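Local coordinates for beta-galactosidase (Geobacillus stearothermophilus, PDB 4OIF), which probably hydrolyses terminal non-reducing beta-D-galactose residues in beta-D-galactosides, as a zinc-containing, trimeric member of glycoside hydrolase family 42, at residues I15-W26 / D355-R366. Numbering follows the deposited sequence.
Sequences ILHGGDYNPDQW and DSILYFQWRKSR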
ATOM      1  N   ILE A  15     -27.545 -12.933 -35.143  1.00  9.06           N
ATOM      2  CA  ILE A  15     -26.745 -12.429 -34.038  1.00 10.98           C
ATOM      3  C   ILE A  15     -26.142 -13.606 -33.282  1.00 14.22           C
ATOM      4  O   ILE A  15     -26.864 -14.471 -32.790  1.00  9.73           O
ATOM      5  CB  ILE A  15     -27.569 -11.548 -33.092  1.00  6.43           C
ATOM      6  CG1 ILE A  15     -27.682 -10.136 -33.673  1.00 11.64           C
ATOM      7  CG2 ILE A  15     -26.914 -11.487 -31.725  1.00  8.20           C
ATOM      8  CD1 ILE A  15     -29.036  -9.507 -33.495  1.00  9.70           C
ATOM      9  N   LEU A  16     -24.814 -13.648 -33.231  1.00  9.03           N
ATOM     10  CA  LEU A  16     -24.115 -14.740 -32.573  1.00 12.22           C
ATOM     11  C   LEU A  16     -24.525 -14.792 -31.113  1.00 14.58           C
ATOM     12  O   LEU A  16     -24.599 -13.768 -30.464  1.00  9.85           O
ATOM     13  CB  LEU A  16     -22.600 -14.576 -32.679  1.00  6.69           C
ATOM     14  CG  LEU A  16     -22.071 -13.997 -33.992  1.00 13.40           C
ATOM     15  CD1 LEU A  16     -20.555 -13.951 -33.948  1.00  4.85           C
ATOM     16  CD2 LEU A  16     -22.576 -14.804 -35.189  1.00  5.32           C
ATOM     17  N   HIS A  17     -24.805 -15.983 -30.605  1.00 11.04           N
ATOM     18  CA  HIS A  17     -25.102 -16.128 -29.194  1.00 10.35           C
ATOM     19  C   HIS A  17     -24.395 -17.370 -28.683  1.00 11.70           C
ATOM     20  O   HIS A  17     -24.575 -18.455 -29.222  1.00  9.17           O
ATOM     21  CB  HIS A  17     -26.607 -16.220 -28.958  1.00  9.05           C
ATOM     22  CG  HIS A  17     -26.991 -16.243 -27.514  1.00  9.53           C
ATOM     23  ND1 HIS A  17     -27.963 -17.087 -27.018  1.00 11.12           N
ATOM     24  CD2 HIS A  17     -26.547 -15.519 -26.459  1.00 11.76           C
ATOM     25  CE1 HIS A  17     -28.098 -16.884 -25.718  1.00 11.27           C
ATOM     26  NE2 HIS A  17     -27.253 -15.935 -25.353  1.00  8.60           N
ATOM     27  N   GLY A  18     -23.572 -17.212 -27.655  1.00 12.04           N
ATOM     28  CA  GLY A  18     -22.855 -18.362 -27.131  1.00  6.06           C
ATOM     29  C   GLY A  18     -21.637 -17.875 -26.394  1.00  9.55           C
ATOM     30  O   GLY A  18     -21.763 -16.981 -25.573  1.00 12.63           O
ATOM     31  N   GLY A  19     -20.467 -18.432 -26.692  1.00  7.91           N
ATOM     32  CA  GLY A  19     -19.243 -17.989 -26.040  1.00  7.46           C
ATOM     33  C   GLY A  19     -18.115 -19.015 -25.921  1.00 10.39           C
ATOM     34  O   GLY A  19     -18.089 -20.034 -26.615  1.00  3.83           O
ATOM     35  N   ASP A  20     -17.163 -18.734 -25.040  1.00  7.61           N
ATOM     36  CA  ASP A  20     -16.027 -19.626 -24.867  1.00  7.12           C
ATOM     37  C   ASP A  20     -16.482 -21.018 -24.435  1.00 10.54           C
ATOM     38  O   ASP A  20     -17.220 -21.183 -23.456  1.00  9.54           O
ATOM     39  CB  ASP A  20     -15.042 -19.053 -23.848  1.00  7.78           C
ATOM     40  CG  ASP A  20     -14.249 -17.872 -24.394  1.00 11.69           C
ATOM     41  OD1 ASP A  20     -14.785 -17.108 -25.226  1.00 15.67           O
ATOM     42  OD2 ASP A  20     -13.080 -17.710 -23.996  1.00 16.19           O
ATOM     43  N   TYR A  21     -16.054 -22.022 -25.184  1.00  6.75           N
ATOM     44  CA  TYR A  21     -16.422 -23.396 -24.875  1.00 13.88           C
ATOM     45  C   TYR A  21     -15.131 -24.203 -24.707  1.00  9.85           C
ATOM     46  O   TYR A  21     -14.270 -24.202 -25.596  1.00  8.82           O
ATOM     47  CB  TYR A  21     -17.342 -23.976 -25.973  1.00  8.91           C
ATOM     48  CG  TYR A  21     -17.704 -25.430 -25.779  1.00  6.40           C
ATOM     49  CD1 TYR A  21     -18.177 -25.881 -24.558  1.00  7.19           C
ATOM     50  CD2 TYR A  21     -17.584 -26.348 -26.818  1.00  6.63           C
ATOM     51  CE1 TYR A  21     -18.504 -27.201 -24.357  1.00  7.13           C
ATOM     52  CE2 TYR A  21     -17.912 -27.683 -26.626  1.00  5.75           C
ATOM     53  CZ  TYR A  21     -18.369 -28.100 -25.386  1.00 10.74           C
ATOM     54  OH  TYR A  21     -18.704 -29.417 -25.155  1.00 16.31           O
ATOM     55  N   ASN A  22     -14.992 -24.873 -23.563  1.00  8.39           N
ATOM     56  CA  ASN A  22     -13.743 -25.566 -23.225  1.00  8.97           C
ATOM     57  C   ASN A  22     -13.887 -27.051 -22.927  1.00 10.54           C
ATOM     58  O   ASN A  22     -13.581 -27.494 -21.821  1.00  8.60           O
ATOM     59  CB  ASN A  22     -13.089 -24.887 -22.028  1.00  6.80           C
ATOM     60  CG  ASN A  22     -12.714 -23.460 -22.321  1.00  6.62           C
ATOM     61  OD1 ASN A  22     -11.884 -23.205 -23.189  1.00 10.18           O
ATOM     62  ND2 ASN A  22     -13.323 -22.518 -21.610  1.00  4.20           N
ATOM     63  N   PRO A  23     -14.333 -27.827 -23.924  1.00 13.68           N
ATOM     64  CA  PRO A  23     -14.482 -29.273 -23.761  1.00 14.76           C
ATOM     65  C   PRO A  23     -13.149 -29.952 -23.474  1.00 12.31           C
ATOM     66  O   PRO A  23     -13.141 -31.055 -22.937  1.00 14.11           O
ATOM     67  CB  PRO A  23     -15.044 -29.722 -25.116  1.00 13.05           C
ATOM     68  CG  PRO A  23     -14.558 -28.680 -26.076  1.00 10.20           C
ATOM     69  CD  PRO A  23     -14.612 -27.404 -25.308  1.00 11.59           C
ATOM     70  N   ASP A  24     -12.045 -29.295 -23.810  1.00 11.49           N
ATOM     71  CA  ASP A  24     -10.721 -29.853 -23.553  1.00 11.77           C
ATOM     72  C   ASP A  24     -10.486 -30.060 -22.048  1.00 13.13           C
ATOM     73  O   ASP A  24      -9.579 -30.785 -21.644  1.00 10.63           O
ATOM     74  CB  ASP A  24      -9.622 -28.961 -24.172  1.00  5.03           C
ATOM     75  CG  ASP A  24      -9.845 -27.463 -23.918  1.00 14.46           C
ATOM     76  OD1 ASP A  24     -10.969 -26.947 -24.152  1.00 12.21           O
ATOM     77  OD2 ASP A  24      -8.883 -26.793 -23.479  1.00  9.52           O
ATOM     78  N   GLN A  25     -11.319 -29.438 -21.218  1.00 15.59           N
ATOM     79  CA  GLN A  25     -11.254 -29.666 -19.779  1.00 13.91           C
ATOM     80  C   GLN A  25     -12.163 -30.805 -19.324  1.00 16.42           C
ATOM     81  O   GLN A  25     -12.209 -31.134 -18.138  1.00 14.74           O
ATOM     82  CB  GLN A  25     -11.628 -28.402 -19.025  1.00 10.65           C
ATOM     83  CG  GLN A  25     -10.775 -27.214 -19.360  1.00 17.66           C
ATOM     84  CD  GLN A  25     -11.338 -25.943 -18.765  1.00 16.17           C
ATOM     85  OE1 GLN A  25     -12.083 -25.986 -17.785  1.00 10.87           O
ATOM     86  NE2 GLN A  25     -11.003 -24.806 -19.367  1.00 10.36           N
ATOM     87  N   TRP A  26     -12.881 -31.404 -20.266  1.00 14.42           N
ATOM     88  CA  TRP A  26     -13.872 -32.422 -19.938  1.00 17.91           C
ATOM     89  C   TRP A  26     -13.770 -33.666 -20.828  1.00 14.93           C
ATOM     90  O   TRP A  26     -14.760 -34.369 -21.031  1.00  8.58           O
ATOM     91  CB  TRP A  26     -15.282 -31.831 -20.050  1.00 13.84           C
ATOM     92  CG  TRP A  26     -15.525 -30.656 -19.163  1.00  9.80           C
ATOM     93  CD1 TRP A  26     -15.321 -29.343 -19.469  1.00  8.59           C
ATOM     94  CD2 TRP A  26     -16.029 -30.684 -17.823  1.00  9.70           C
ATOM     95  NE1 TRP A  26     -15.665 -28.550 -18.404  1.00  7.48           N
ATOM     96  CE2 TRP A  26     -16.103 -29.344 -17.379  1.00 11.27           C
ATOM     97  CE3 TRP A  26     -16.426 -31.709 -16.955  1.00  9.16           C
ATOM     98  CZ2 TRP A  26     -16.560 -28.999 -16.100  1.00  8.18           C
ATOM     99  CZ3 TRP A  26     -16.881 -31.370 -15.689  1.00  8.28           C
ATOM    100  CH2 TRP A  26     -16.942 -30.025 -15.271  1.00 11.42           C
ATOM    101  N   ASP A 355     -22.970  -7.213 -33.085  1.00 14.44           N
ATOM    102  CA  ASP A 355     -23.711  -8.271 -33.779  1.00 14.00           C
ATOM    103  C   ASP A 355     -23.548  -9.621 -33.080  1.00  9.61           C
ATOM    104  O   ASP A 355     -23.734 -10.674 -33.692  1.00 14.82           O
ATOM    105  CB  ASP A 355     -23.274  -8.384 -35.244  1.00  6.53           C
ATOM    106  CG  ASP A 355     -23.883  -7.300 -36.114  1.00 14.24           C
ATOM    107  OD1 ASP A 355     -24.875  -6.671 -35.685  1.00  8.32           O
ATOM    108  OD2 ASP A 355     -23.374  -7.076 -37.234  1.00 17.07           O
ATOM    109  N   SER A 356     -23.223  -9.592 -31.792  1.00  9.20           N
ATOM    110  CA  SER A 356     -23.125 -10.822 -31.012  1.00 14.57           C
ATOM    111  C   SER A 356     -23.358 -10.591 -29.524  1.00 15.98           C
ATOM    112  O   SER A 356     -23.137  -9.498 -29.016  1.00 10.51           O
ATOM    113  CB  SER A 356     -21.756 -11.477 -31.204  1.00 13.30           C
ATOM    114  OG  SER A 356     -20.729 -10.671 -30.655  1.00 15.76           O
ATOM    115  N   ILE A 357     -23.826 -11.638 -28.852  1.00  9.12           N
ATOM    116  CA  ILE A 357     -23.771 -11.760 -27.408  1.00 10.51           C
ATOM    117  C   ILE A 357     -23.010 -13.055 -27.073  1.00 13.45           C
ATOM    118  O   ILE A 357     -23.511 -14.190 -27.234  1.00 13.92           O
ATOM    119  CB  ILE A 357     -25.173 -11.761 -26.759  1.00 11.15           C
ATOM    120  CG1 ILE A 357     -25.926 -10.459 -27.081  1.00 11.06           C
ATOM    121  CG2 ILE A 357     -25.050 -11.938 -25.261  1.00  4.96           C
ATOM    122  CD1 ILE A 357     -25.294  -9.194 -26.512  1.00  3.81           C
ATOM    123  N   LEU A 358     -21.772 -12.867 -26.634  1.00  8.60           N
ATOM    124  CA  LEU A 358     -20.897 -13.980 -26.325  1.00 12.70           C
ATOM    125  C   LEU A 358     -20.383 -13.865 -24.886  1.00 17.73           C
ATOM    126  O   LEU A 358     -20.067 -12.777 -24.390  1.00  9.66           O
ATOM    127  CB  LEU A 358     -19.739 -14.046 -27.328  1.00  5.92           C
ATOM    128  CG  LEU A 358     -20.168 -14.231 -28.792  1.00 12.91           C
ATOM    129  CD1 LEU A 358     -19.023 -13.966 -29.786  1.00  9.07           C
ATOM    130  CD2 LEU A 358     -20.758 -15.621 -29.006  1.00  5.54           C
ATOM    131  N   TYR A 359     -20.322 -15.017 -24.230  1.00 10.39           N
ATOM    132  CA  TYR A 359     -19.992 -15.128 -22.829  1.00 11.27           C
ATOM    133  C   TYR A 359     -18.619 -15.722 -22.589  1.00 14.30           C
ATOM    134  O   TYR A 359     -18.065 -16.475 -23.407  1.00 16.38           O
ATOM    135  CB  TYR A 359     -21.012 -16.011 -22.102  1.00  9.99           C
ATOM    136  CG  TYR A 359     -22.460 -15.702 -22.403  1.00 17.75           C
ATOM    137  CD1 TYR A 359     -22.997 -14.447 -22.128  1.00 10.37           C
ATOM    138  CD2 TYR A 359     -23.300 -16.678 -22.942  1.00 13.05           C
ATOM    139  CE1 TYR A 359     -24.328 -14.170 -22.401  1.00 13.10           C
ATOM    140  CE2 TYR A 359     -24.628 -16.415 -23.208  1.00 11.01           C
ATOM    141  CZ  TYR A 359     -25.138 -15.159 -22.936  1.00 18.95           C
ATOM    142  OH  TYR A 359     -26.460 -14.893 -23.204  1.00 12.34           O
ATOM    143  N   PHE A 360     -18.071 -15.382 -21.439  1.00 15.33           N
ATOM    144  CA  PHE A 360     -17.175 -16.302 -20.794  1.00 20.45           C
ATOM    145  C   PHE A 360     -17.897 -16.765 -19.544  1.00 17.96           C
ATOM    146  O   PHE A 360     -18.225 -15.943 -18.693  1.00 20.32           O
ATOM    147  CB  PHE A 360     -15.828 -15.681 -20.434  1.00 16.73           C
ATOM    148  CG  PHE A 360     -14.870 -16.693 -19.901  1.00 28.51           C
ATOM    149  CD1 PHE A 360     -14.030 -17.392 -20.764  1.00 21.33           C
ATOM    150  CD2 PHE A 360     -14.876 -17.023 -18.556  1.00 13.37           C
ATOM    151  CE1 PHE A 360     -13.178 -18.364 -20.284  1.00 19.42           C
ATOM    152  CE2 PHE A 360     -14.030 -17.995 -18.068  1.00 20.10           C
ATOM    153  CZ  PHE A 360     -13.182 -18.670 -18.932  1.00 19.28           C
ATOM    154  N   GLN A 361     -18.167 -18.062 -19.427  1.00 18.34           N
ATOM    155  CA  GLN A 361     -17.888 -19.064 -20.448  1.00 15.74           C
ATOM    156  C   GLN A 361     -19.140 -19.939 -20.596  1.00 14.53           C
ATOM    157  O   GLN A 361     -20.182 -19.623 -20.023  1.00 13.51           O
ATOM    158  CB  GLN A 361     -16.662 -19.912 -20.076  1.00 10.93           C
ATOM    159  CG  GLN A 361     -16.772 -20.618 -18.734  1.00 12.03           C
ATOM    160  CD  GLN A 361     -15.549 -21.477 -18.407  1.00 17.38           C
ATOM    161  OE1 GLN A 361     -14.969 -22.117 -19.284  1.00 10.98           O
ATOM    162  NE2 GLN A 361     -15.166 -21.501 -17.133  1.00 13.13           N
ATOM    163  N   TRP A 362     -19.057 -21.027 -21.357  1.00 11.89           N
ATOM    164  CA  TRP A 362     -20.213 -21.902 -21.495  1.00  7.16           C
ATOM    165  C   TRP A 362     -20.477 -22.669 -20.208  1.00 10.67           C
ATOM    166  O   TRP A 362     -21.575 -22.617 -19.650  1.00  7.20           O
ATOM    167  CB  TRP A 362     -20.030 -22.897 -22.635  1.00  5.48           C
ATOM    168  CG  TRP A 362     -21.062 -23.985 -22.587  1.00  6.15           C
ATOM    169  CD1 TRP A 362     -20.862 -25.297 -22.258  1.00  7.96           C
ATOM    170  CD2 TRP A 362     -22.470 -23.841 -22.826  1.00  7.55           C
ATOM    171  NE1 TRP A 362     -22.052 -25.983 -22.299  1.00  7.34           N
ATOM    172  CE2 TRP A 362     -23.054 -25.114 -22.649  1.00 14.60           C
ATOM    173  CE3 TRP A 362     -23.291 -22.760 -23.179  1.00  5.29           C
ATOM    174  CZ2 TRP A 362     -24.424 -25.337 -22.821  1.00  5.68           C
ATOM    175  CZ3 TRP A 362     -24.647 -22.982 -23.349  1.00  6.19           C
ATOM    176  CH2 TRP A 362     -25.200 -24.258 -23.162  1.00  8.03           C
ATOM    177  N   ARG A 363     -19.460 -23.395 -19.759  1.00 10.84           N
ATOM    178  CA  ARG A 363     -19.563 -24.215 -18.564  1.00 11.32           C
ATOM    179  C   ARG A 363     -18.461 -23.863 -17.563  1.00 10.87           C
ATOM    180  O   ARG A 363     -17.293 -23.755 -17.929  1.00 13.86           O
ATOM    181  CB  ARG A 363     -19.495 -25.701 -18.941  1.00 12.10           C
ATOM    182  CG  ARG A 363     -19.764 -26.653 -17.786  1.00 13.94           C
ATOM    183  CD  ARG A 363     -19.631 -28.125 -18.204  1.00 11.91           C
ATOM    184  NE  ARG A 363     -20.769 -28.581 -19.003  1.00 15.88           N
ATOM    185  CZ  ARG A 363     -21.922 -29.034 -18.503  1.00 16.17           C
ATOM    186  NH1 ARG A 363     -22.130 -29.101 -17.184  1.00  3.89           N
ATOM    187  NH2 ARG A 363     -22.881 -29.414 -19.332  1.00  5.11           N
ATOM    188  N   LYS A 364     -18.839 -23.696 -16.300  1.00 14.06           N
ATOM    189  CA  LYS A 364     -17.881 -23.407 -15.239  1.00 11.93           C
ATOM    190  C   LYS A 364     -16.759 -24.425 -15.172  1.00 14.19           C
ATOM    191  O   LYS A 364     -16.984 -25.635 -15.296  1.00 12.57           O
ATOM    192  CB  LYS A 364     -18.584 -23.336 -13.875  1.00  8.94           C
ATOM    193  CG  LYS A 364     -19.463 -22.089 -13.733  1.00 15.62           C
ATOM    194  CD  LYS A 364     -20.007 -21.905 -12.328  1.00 11.41           C
ATOM    195  CE  LYS A 364     -20.839 -20.635 -12.234  1.00  6.89           C
ATOM    196  NZ  LYS A 364     -21.672 -20.615 -10.993  1.00  7.72           N
ATOM    197  N   SER A 365     -15.548 -23.916 -14.987  1.00 15.18           N
ATOM    198  CA  SER A 365     -14.392 -24.745 -14.693  1.00 14.75           C
ATOM    199  C   SER A 365     -14.591 -25.453 -13.364  1.00  7.24           C
ATOM    200  O   SER A 365     -15.050 -24.858 -12.413  1.00 10.42           O
ATOM    201  CB  SER A 365     -13.118 -23.896 -14.657  1.00 15.46           C
ATOM    202  OG  SER A 365     -12.782 -23.456 -15.955  1.00 19.87           O
ATOM    203  N   ARG A 366     -14.245 -26.723 -13.281  1.00  9.41           N
ATOM    204  CA  ARG A 366     -14.453 -27.405 -12.020  1.00 10.04           C
ATOM    205  C   ARG A 366     -13.421 -26.995 -10.985  1.00 14.00           C
ATOM    206  O   ARG A 366     -13.686 -27.015  -9.778  1.00  7.69           O
ATOM    207  CB  ARG A 366     -14.409 -28.908 -12.206  1.00  9.44           C
ATOM    208  CG  ARG A 366     -14.904 -29.625 -10.987  1.00 12.86           C
ATOM    209  CD  ARG A 366     -14.966 -31.093 -11.227  1.00 12.28           C
ATOM    210  NE  ARG A 366     -15.358 -31.797 -10.020  1.00 10.64           N
ATOM    211  CZ  ARG A 366     -15.112 -33.081  -9.823  1.00 18.29           C
ATOM    212  NH1 ARG A 366     -14.474 -33.779 -10.759  1.00 24.62           N
ATOM    213  NH2 ARG A 366     -15.491 -33.661  -8.696  1.00 13.59           N
TER
HETATM  214  O   HOH W   1     -12.438 -22.255 -18.857  1.00  9.57           O
HETATM  215  O   HOH W   2     -15.529 -25.778 -18.643  1.00 10.53           O
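With CG of His17 trans to its backbone N (chi1 -175°) and CG of Tyr359 swung beside its own N (chi1 -47°), the two rings converge on one side of the sheet. His17 NE2 and Tyr359 OH share a hydrogen bond of 2.5 Å, the hydroxyl in the imidazole plane; His44 O takes ND1, so both ring nitrogens are occupied in this buried place. The strands that carry them, 16-21 and 356-359, run parallel. Ile357 N donates to Leu16 O (2.8 Å), and Tyr359 N meets a lone pair of Gly18 O. Gly19 suits its position because a CB there would collide with Tyr359 O and, at these backbone angles, with the preceding carbonyl. Past Tyr359 the peptide before Gln361 is cis, and Trp362 N donates to Asp20 O (2.8 Å). Asn22 ND2 donates to Gln361 OE1 (2.9 Å), which lies nearly in the Asn22 amide plane and also accepts from a water held by Gln25 NE2; Trp192 of the second subunit bonds Gln25 OE1. Farther on, Arg363 lays its CD over one face of the Trp26 indole, off-centre, while Asp36 and Asn381 bind its guanidinium. Asp20 OD2 meets the Phe360 ring edge at CD1 (3.4 Å), and its carboxylate lies near Glu322, the predicted nucleophile. First and last strands thus close a TIM barrel beside its probable active site.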